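Local coordinates for protein aminotransferase, class I (Staphylococcus aureus, PDB 2O1B) that probably catalyses pyridoxal-5'-phosphate-dependent transfer of amino groups between amino acids and keto acids, as a class I aminotransferase, at residues L47-A53 / E359-A365; Y347-F352 / G374-V378. All coordinates share one frame; numbering follows the deposited sequence.

In the fold
Both contacts lie well away from the centre of the chain, each partly buried, and they frame the two ends of helix 349-360. Contact 2 fixes the start of that helix against the turn entering strand 377-381, whereas contact 1 takes the chain leaving it and pairs it with the distant segment 47-53. Contact 1 is backbone chemistry, a two-strand parallel ladder with a water-bridged serine at one end; contact 2 rests on a capped helix end, a direct backbone hydrogen bond and a small apolar patch. Their centres are about 15 Å apart, and they meet where Val364 and Ala365 pack on Val378.

Contact 1: L47-A53 / E359-A365; sequences LPLINMA and EKSILVA
Ser361, which adopts positive phi as the chain leaves helix 349-360, reaches back with its hydroxyl to the carbonyl of Leu47. Ser361 OG lies 2.7 Å from Leu47 O, donating from 32° out of the carbonyl plane. Water 1 donates to the same OG, accepts from Leu47 N and gives a weak bond to Glu359 O, tying the helix end to the incoming segment. Beside this site, CD2 of Leu47 rests on the backbone at Lys360 O, 3.7 Å away.

Beyond the serine the two segments run alongside each other as a short parallel ladder. Ile50 N donates to Ser361 O at 2.9 Å, nearly straight at 171°, and Leu363 N returns a bond of 2.9 Å to Ile50 O. A third, weak bond runs from Met52 N to Leu363 O. On one face, Asn51 and Leu363 lie side by side: with CG anti to the backbone N (chi1 -169°), the amide of Asn51 places OD1 3.3 Å from Leu363 CD1 while accepting from Ala53 N in an Asx turn. CB of Ala53 meets Leu363 CD1 at 3.8 Å. The selenium of selenomethionine Met52 touches Ile362 CG2 at 3.7 Å, and Met52 also packs on Ala392 of helix 388-397, whose Arg395 bonds Pro48 O.

The ladder joins an early segment of the chain to its C-terminal part, 306 residues later. Because main-chain atoms and one serine hydroxyl provide its direct polar links, this join depends on backbone alignment rather than paired charges.

Contact 2: Y347-F352 / G374-V378; sequences YDSEQF and GNRYV
Ser349 carries its OG between the backbone N and the carbonyl carbon (chi1 77°), and Asn375 has its CG anti to the backbone N (chi1 -157°); these rotations bring both polar ends to water 2. The water lies 2.7 Å from Ser349 OG and donates to Asn375 OD1 at 2.7 Å, bridging the two side chains. Just beside it the backbones join directly: Ser349 N donates to Asn375 O at 2.9 Å, a bent bond of 135° at the hydrogen. The CB of Ser349 is also pressed close to Tyr377 O, 3.1 Å away, as the first helical turn settles on the strand.

Asp348 is the N-cap of helix 349-360 and forms a capping box with Gln351. Gln351 N meets Asp348 OD1 nearly along its C-O axis, and Gln351 OE1 accepts from Asp348 N in return, so the N-H of Gln351 in the first turn and that of the cap residue are each held by a side chain. On the other segment, residues Gly374 to Tyr377 make a type I beta turn leading into strand 377-381, a member of the antiparallel sheet of the C-terminal part of the chain; the helix therefore starts packed against this sheet.

Arg376 brings its guanidinium edge toward Tyr347 O, with NH1 of Arg376 3.0 Å away. Tyr347 O accepts a hydrogen bond from Thr343 OG1. Deeper in, CG1 of Val378 approaches the edge of the Phe352 ring, 4.0 Å from CD1 of Phe352, the two side chains crossing at about a right angle, while Leu341 of strand 338-342 touches both.

Contact 1: L47-A53 / E359-A365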
loop_
_atom_site.group_PDB
_atom_site.type_symbol
_atom_site.label_atom_id
_atom_site.label_comp_id
_atom_site.label_asym_id
_atom_site.label_seq_id
_atom_site.Cartn_x
_atom_site.Cartn_y
_atom_site.Cartn_z
ATOM N N LEU A 47 25.639 -22.355 -19.656
ATOM C CA LEU A 47 26.452 -21.982 -18.504
ATOM C C LEU A 47 25.588 -21.750 -17.261
ATOM O O LEU A 47 24.418 -21.405 -17.385
ATOM C CB LEU A 47 27.263 -20.724 -18.837
ATOM C CG LEU A 47 28.488 -20.789 -19.767
ATOM C CD1 LEU A 47 28.357 -21.778 -20.915
ATOM C CD2 LEU A 47 28.799 -19.408 -20.312
ATOM N N PRO A 48 26.147 -21.972 -16.056
ATOM C CA PRO A 48 25.409 -21.580 -14.852
ATOM C C PRO A 48 24.987 -20.110 -14.903
ATOM O O PRO A 48 25.767 -19.251 -15.320
ATOM C CB PRO A 48 26.419 -21.822 -13.727
ATOM C CG PRO A 48 27.307 -22.887 -14.255
ATOM C CD PRO A 48 27.432 -22.616 -15.724
ATOM N N LEU A 49 23.751 -19.843 -14.489
ATOM C CA LEU A 49 23.155 -18.516 -14.590
ATOM C C LEU A 49 23.747 -17.526 -13.593
ATOM O O LEU A 49 23.921 -17.843 -12.415
ATOM C CB LEU A 49 21.632 -18.598 -14.409
ATOM C CG LEU A 49 20.804 -17.321 -14.586
ATOM C CD1 LEU A 49 20.719 -16.893 -16.052
ATOM C CD2 LEU A 49 19.406 -17.512 -13.989
ATOM N N ILE A 50 24.076 -16.336 -14.096
ATOM C CA ILE A 50 24.387 -15.178 -13.261
ATOM C C ILE A 50 23.315 -14.127 -13.558
ATOM O O ILE A 50 23.169 -13.675 -14.695
ATOM C CB ILE A 50 25.805 -14.624 -13.525
ATOM C CG1 ILE A 50 26.847 -15.736 -13.365
ATOM C CG2 ILE A 50 26.117 -13.456 -12.588
ATOM C CD1 ILE A 50 28.204 -15.420 -13.959
ATOM N N ASN A 51 22.546 -13.780 -12.529
ATOM C CA ASN A 51 21.426 -12.857 -12.665
ATOM C C ASN A 51 21.878 -11.459 -12.306
ATOM O O ASN A 51 21.877 -11.089 -11.138
ATOM C CB ASN A 51 20.263 -13.296 -11.767
ATOM C CG ASN A 51 18.972 -12.535 -12.043
ATOM O OD1 ASN A 51 18.948 -11.524 -12.757
ATOM N ND2 ASN A 51 17.882 -13.021 -11.462
HETATM N N MSE A 52 22.281 -10.696 -13.320
HETATM C CA MSE A 52 22.776 -9.329 -13.130
HETATM C C MSE A 52 21.673 -8.319 -13.448
HETATM O O MSE A 52 21.945 -7.161 -13.777
HETATM C CB MSE A 52 23.995 -9.074 -14.017
HETATM C CG MSE A 52 25.074 -10.139 -13.935
HETATM SE SE MSE A 52 26.684 -9.629 -14.860
HETATM C CE MSE A 52 27.600 -8.691 -13.418
ATOM N N ALA A 53 20.430 -8.775 -13.357
ATOM C CA ALA A 53 19.268 -7.930 -13.580
ATOM C C ALA A 53 18.655 -7.473 -12.242
ATOM O O ALA A 53 17.580 -6.873 -12.212
ATOM C CB ALA A 53 18.254 -8.671 -14.419
ATOM N N GLU A 359 23.400 -17.238 -24.871
ATOM C CA GLU A 359 24.781 -17.651 -25.120
ATOM C C GLU A 359 25.631 -17.665 -23.858
ATOM O O GLU A 359 26.399 -18.594 -23.643
ATOM C CB GLU A 359 25.451 -16.771 -26.190
ATOM C CG GLU A 359 24.610 -16.502 -27.448
ATOM C CD GLU A 359 24.208 -17.755 -28.208
ATOM O OE1 GLU A 359 25.007 -18.721 -28.260
ATOM O OE2 GLU A 359 23.087 -17.764 -28.769
ATOM N N LYS A 360 25.484 -16.641 -23.026
ATOM C CA LYS A 360 26.389 -16.430 -21.892
ATOM C C LYS A 360 25.785 -16.698 -20.508
ATOM O O LYS A 360 26.484 -16.591 -19.495
ATOM C CB LYS A 360 26.979 -15.015 -21.951
ATOM C CG LYS A 360 27.919 -14.799 -23.138
ATOM C CD LYS A 360 29.232 -15.529 -22.926
ATOM C CE LYS A 360 30.161 -15.376 -24.111
ATOM N NZ LYS A 360 31.547 -15.787 -23.754
ATOM N N SER A 361 24.501 -17.056 -20.475
ATOM C CA SER A 361 23.751 -17.247 -19.217
ATOM C C SER A 361 23.908 -16.074 -18.244
ATOM O O SER A 361 24.015 -16.266 -17.032
ATOM C CB SER A 361 24.118 -18.576 -18.542
ATOM O OG SER A 361 23.684 -19.684 -19.316
ATOM N N ILE A 362 23.935 -14.863 -18.799
ATOM C CA ILE A 362 23.937 -13.630 -18.012
ATOM C C ILE A 362 22.614 -12.906 -18.218
ATOM O O ILE A 362 22.275 -12.516 -19.338
ATOM C CB ILE A 362 25.111 -12.685 -18.394
ATOM C CG1 ILE A 362 26.455 -13.322 -18.060
ATOM C CG2 ILE A 362 24.980 -11.342 -17.679
ATOM C CD1 ILE A 362 27.649 -12.524 -18.543
ATOM N N LEU A 363 21.857 -12.740 -17.139
ATOM C CA LEU A 363 20.628 -11.964 -17.221
ATOM C C LEU A 363 20.956 -10.505 -16.938
ATOM O O LEU A 363 21.554 -10.187 -15.914
ATOM C CB LEU A 363 19.580 -12.459 -16.225
ATOM C CG LEU A 363 18.102 -12.559 -16.646
ATOM C CD1 LEU A 363 17.205 -12.221 -15.440
ATOM C CD2 LEU A 363 17.729 -11.695 -17.847
ATOM N N VAL A 364 20.592 -9.625 -17.864
ATOM C CA VAL A 364 20.783 -8.200 -17.638
ATOM C C VAL A 364 19.453 -7.503 -17.805
ATOM O O VAL A 364 18.488 -8.096 -18.299
ATOM C CB VAL A 364 21.845 -7.562 -18.597
ATOM C CG1 VAL A 364 23.223 -8.190 -18.390
ATOM C CG2 VAL A 364 21.398 -7.635 -20.066
ATOM N N ALA A 365 19.408 -6.246 -17.395
ATOM C CA ALA A 365 18.254 -5.419 -17.650
ATOM C C ALA A 365 18.473 -4.622 -18.933
ATOM O O ALA A 365 19.410 -3.827 -19.020
ATOM C CB ALA A 365 17.990 -4.497 -16.475
HETATM O O HOH W 1 25.160 -19.982 -21.367
#

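Contact 2: Y347-F352 / G374-V378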
loop_
_atom_site.group_PDB
_atom_site.type_symbol
_atom_site.label_atom_id
_atom_site.label_comp_id
_atom_site.label_asym_id
_atom_site.label_seq_id
_atom_site.Cartn_x
_atom_site.Cartn_y
_atom_site.Cartn_z
ATOM N N TYR A 347 23.109 -5.055 -32.341
ATOM C CA TYR A 347 22.231 -5.482 -31.239
ATOM C C TYR A 347 21.574 -4.281 -30.570
ATOM O O TYR A 347 22.264 -3.363 -30.152
ATOM C CB TYR A 347 23.028 -6.213 -30.153
ATOM C CG TYR A 347 23.638 -7.507 -30.593
ATOM C CD1 TYR A 347 24.804 -7.523 -31.365
ATOM C CD2 TYR A 347 23.058 -8.727 -30.235
ATOM C CE1 TYR A 347 25.376 -8.702 -31.760
ATOM C CE2 TYR A 347 23.629 -9.924 -30.630
ATOM C CZ TYR A 347 24.787 -9.901 -31.403
ATOM O OH TYR A 347 25.365 -11.075 -31.820
ATOM N N ASP A 348 20.252 -4.289 -30.446
ATOM C CA ASP A 348 19.607 -3.357 -29.533
ATOM C C ASP A 348 19.635 -3.961 -28.118
ATOM O O ASP A 348 20.216 -5.039 -27.917
ATOM C CB ASP A 348 18.201 -2.932 -30.006
ATOM C CG ASP A 348 17.188 -4.070 -30.032
ATOM O OD1 ASP A 348 17.260 -5.014 -29.216
ATOM O OD2 ASP A 348 16.274 -3.999 -30.878
ATOM N N SER A 349 19.043 -3.261 -27.147
ATOM C CA SER A 349 19.098 -3.683 -25.747
ATOM C C SER A 349 18.416 -5.035 -25.512
ATOM O O SER A 349 18.884 -5.857 -24.713
ATOM C CB SER A 349 18.510 -2.604 -24.831
ATOM O OG SER A 349 17.095 -2.592 -24.864
ATOM N N GLU A 350 17.316 -5.260 -26.219
ATOM C CA GLU A 350 16.541 -6.487 -26.061
ATOM C C GLU A 350 17.185 -7.665 -26.792
ATOM O O GLU A 350 17.183 -8.794 -26.288
ATOM C CB GLU A 350 15.095 -6.262 -26.506
ATOM C CG GLU A 350 14.326 -5.279 -25.614
ATOM C CD GLU A 350 12.875 -5.076 -26.052
ATOM O OE1 GLU A 350 11.974 -5.437 -25.267
ATOM O OE2 GLU A 350 12.630 -4.563 -27.172
ATOM N N GLN A 351 17.750 -7.397 -27.967
ATOM C CA GLN A 351 18.523 -8.394 -28.704
ATOM C C GLN A 351 19.788 -8.785 -27.948
ATOM O O GLN A 351 20.143 -9.959 -27.896
ATOM C CB GLN A 351 18.875 -7.884 -30.101
ATOM C CG GLN A 351 17.710 -7.920 -31.075
ATOM C CD GLN A 351 17.953 -7.105 -32.322
ATOM O OE1 GLN A 351 18.820 -6.228 -32.353
ATOM N NE2 GLN A 351 17.181 -7.390 -33.373
ATOM N N PHE A 352 20.459 -7.801 -27.359
ATOM C CA PHE A 352 21.647 -8.072 -26.552
ATOM C C PHE A 352 21.283 -8.785 -25.255
ATOM O O PHE A 352 22.023 -9.652 -24.803
ATOM C CB PHE A 352 22.431 -6.782 -26.276
ATOM C CG PHE A 352 23.867 -7.010 -25.837
ATOM C CD1 PHE A 352 24.396 -6.297 -24.766
ATOM C CD2 PHE A 352 24.690 -7.930 -26.503
ATOM C CE1 PHE A 352 25.714 -6.487 -24.359
ATOM C CE2 PHE A 352 26.014 -8.130 -26.103
ATOM C CZ PHE A 352 26.527 -7.401 -25.021
ATOM N N GLY A 374 17.688 4.521 -23.677
ATOM C CA GLY A 374 18.270 3.276 -23.194
ATOM C C GLY A 374 18.279 2.196 -24.267
ATOM O O GLY A 374 18.722 1.090 -24.016
ATOM N N ASN A 375 17.812 2.523 -25.472
ATOM C CA ASN A 375 17.695 1.535 -26.543
ATOM C C ASN A 375 18.986 0.757 -26.861
ATOM O O ASN A 375 18.934 -0.406 -27.277
ATOM C CB ASN A 375 17.154 2.183 -27.825
ATOM C CG ASN A 375 16.508 1.183 -28.742
ATOM O OD1 ASN A 375 15.658 0.400 -28.319
ATOM N ND2 ASN A 375 16.906 1.193 -30.013
ATOM N N ARG A 376 20.134 1.399 -26.660
ATOM C CA ARG A 376 21.417 0.776 -26.984
ATOM C C ARG A 376 22.344 0.637 -25.776
ATOM O O ARG A 376 23.568 0.770 -25.884
ATOM C CB ARG A 376 22.090 1.484 -28.159
ATOM C CG ARG A 376 21.178 1.560 -29.390
ATOM C CD ARG A 376 21.860 1.111 -30.664
ATOM N NE ARG A 376 20.897 0.984 -31.763
ATOM C CZ ARG A 376 20.551 -0.156 -32.357
ATOM N NH1 ARG A 376 21.100 -1.315 -31.990
ATOM N NH2 ARG A 376 19.663 -0.138 -33.345
ATOM N N TYR A 377 21.734 0.352 -24.627
ATOM C CA TYR A 377 22.462 0.038 -23.406
ATOM C C TYR A 377 21.782 -1.090 -22.659
ATOM O O TYR A 377 20.609 -1.359 -22.864
ATOM C CB TYR A 377 22.477 1.217 -22.448
ATOM C CG TYR A 377 23.282 2.400 -22.883
ATOM C CD1 TYR A 377 24.586 2.574 -22.433
ATOM C CD2 TYR A 377 22.739 3.353 -23.740
ATOM C CE1 TYR A 377 25.336 3.660 -22.833
ATOM C CE2 TYR A 377 23.480 4.448 -24.137
ATOM C CZ TYR A 377 24.778 4.591 -23.681
ATOM O OH TYR A 377 25.519 5.689 -24.067
ATOM N N VAL A 378 22.531 -1.712 -21.764
ATOM C CA VAL A 378 21.971 -2.641 -20.806
ATOM C C VAL A 378 22.450 -2.256 -19.410
ATOM O O VAL A 378 23.532 -1.678 -19.258
ATOM C CB VAL A 378 22.321 -4.115 -21.143
ATOM C CG1 VAL A 378 21.697 -4.518 -22.487
ATOM C CG2 VAL A 378 23.839 -4.335 -21.156
HETATM O O HOH W 2 16.020 -2.110 -27.305
#